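Local coordinates for lectin-related NK cell receptor LY49L1 (Mus musculus, PDB 3G8K), which belongs to the Ly49 family of natural killer cell receptors, its C-type lectin-like domain probably recognising MHC class I molecules, at residues K52-K55 with L56-S60. The protein carries 1 engineered substitution. Sequence-based numbering, arbitrary orientation.
Sequences KFLK and LLVPS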
# COMPACT_ATOMS: atom_id res chain seq x y z
N LYS A 52 11.62 -3.73 -6.62
CA LYS A 52 11.84 -4.13 -5.19
C LYS A 52 10.70 -3.75 -4.29
O LYS A 52 10.14 -4.60 -3.56
CB LYS A 52 13.14 -3.56 -4.66
CG LYS A 52 14.35 -4.37 -5.10
CD LYS A 52 15.65 -3.50 -4.94
CE LYS A 52 16.94 -4.37 -5.01
NZ LYS A 52 16.96 -5.12 -6.31
N PHE A 53 10.29 -2.49 -4.37
CA PHE A 53 9.14 -2.00 -3.64
C PHE A 53 7.81 -2.72 -3.97
O PHE A 53 7.08 -3.15 -3.06
CB PHE A 53 8.98 -0.49 -3.80
CG PHE A 53 7.54 -0.05 -3.61
CD1 PHE A 53 6.99 0.02 -2.31
CD2 PHE A 53 6.73 0.26 -4.73
CE1 PHE A 53 5.65 0.38 -2.11
CE2 PHE A 53 5.38 0.60 -4.54
CZ PHE A 53 4.83 0.68 -3.22
N LEU A 54 7.48 -2.89 -5.25
CA LEU A 54 6.18 -3.51 -5.53
C LEU A 54 6.12 -4.91 -4.99
O LEU A 54 5.10 -5.31 -4.48
CB LEU A 54 5.80 -3.47 -7.01
CG LEU A 54 5.30 -2.12 -7.52
CD1 LEU A 54 5.69 -2.02 -9.02
CD2 LEU A 54 3.80 -2.04 -7.27
N LYS A 55 7.19 -5.68 -5.13
CA LYS A 55 7.22 -7.07 -4.63
C LYS A 55 7.07 -7.10 -3.09
O LYS A 55 6.46 -8.02 -2.53
CB LYS A 55 8.56 -7.72 -4.97
CG LYS A 55 8.78 -8.23 -6.36
CD LYS A 55 10.31 -8.32 -6.46
CE LYS A 55 10.87 -9.16 -7.61
NZ LYS A 55 12.33 -8.68 -7.76
N LEU A 56 7.64 -6.11 -2.44
CA LEU A 56 7.45 -5.81 -1.01
C LEU A 56 5.97 -5.47 -0.61
O LEU A 56 5.34 -6.15 0.24
CB LEU A 56 8.37 -4.66 -0.71
CG LEU A 56 9.26 -4.49 0.50
CD1 LEU A 56 8.49 -3.60 1.50
CD2 LEU A 56 9.82 -5.86 1.08
N LEU A 57 5.40 -4.48 -1.30
CA LEU A 57 4.09 -3.94 -0.99
C LEU A 57 2.82 -4.53 -1.56
O LEU A 57 1.78 -4.34 -0.95
CB LEU A 57 4.07 -2.45 -1.31
CG LEU A 57 3.96 -1.52 -0.11
CD1 LEU A 57 2.95 -2.08 1.00
CD2 LEU A 57 5.36 -1.21 0.51
N VAL A 58 2.85 -5.17 -2.74
CA VAL A 58 1.58 -5.71 -3.33
C VAL A 58 1.02 -6.86 -2.49
O VAL A 58 1.81 -7.66 -2.00
CB VAL A 58 1.77 -6.17 -4.80
CG1 VAL A 58 1.95 -5.02 -5.70
CG2 VAL A 58 2.92 -7.22 -4.98
N PRO A 59 -0.34 -6.99 -2.29
CA PRO A 59 -0.85 -8.22 -1.72
C PRO A 59 -0.44 -9.44 -2.53
O PRO A 59 -0.27 -9.30 -3.72
CB PRO A 59 -2.38 -8.05 -1.80
CG PRO A 59 -2.61 -6.64 -1.79
CD PRO A 59 -1.43 -6.02 -2.53
N SER A 60 -0.26 -10.60 -1.91
CA SER A 60 0.26 -11.80 -2.60
C SER A 60 -0.69 -12.26 -3.68
O SER A 60 -1.80 -12.71 -3.37
CB SER A 60 0.49 -12.97 -1.62
OG SER A 60 0.71 -14.19 -2.32
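The amide nitrogens of L56, L57 and V58 hydrogen-bond to the carbonyl oxygens of K52, F53 and L54, each four residues back. These are the closing i to i+4 bonds of helix 48-57, at its C-terminal turn in the C-type lectin-like domain. L57 N to F53 O measures 2.8 Å. V58 N to L54 O is also 2.8 Å, with an N-H...O angle of 166°. V58 accordingly still gives its N-H to the helix, although it is the first residue to leave helical geometry: its own backbone (psi 141°) is extended and leads into P59.

The apolar contacts are i to i+4 side-chain pairs with the same spacing. L57 meets the F53 ring obliquely; its CB lies 3.7 Å from F53 CZ. The CB of F53 starts away from 56-60, but CG anti to the backbone N (chi1 154°) swings the ring back toward L57. One step on, L54 CD2 meets V58 CG1 at 3.8 Å, branch against branch.

The helix end packs on strand 10-14. F12 touches L54, L57 and V58 and sets its ring almost perpendicular to that of F53, while Y14 stacks on F53. K105 NZ, just after strand 100-104, donates hydrogen bonds to the carbonyl oxygens of K55, L56 and V58 at the C-terminal end of the helix. In the second subunit, Y10 packs on F53 and P59 on L57, so this helix end also belongs to the dimer interface.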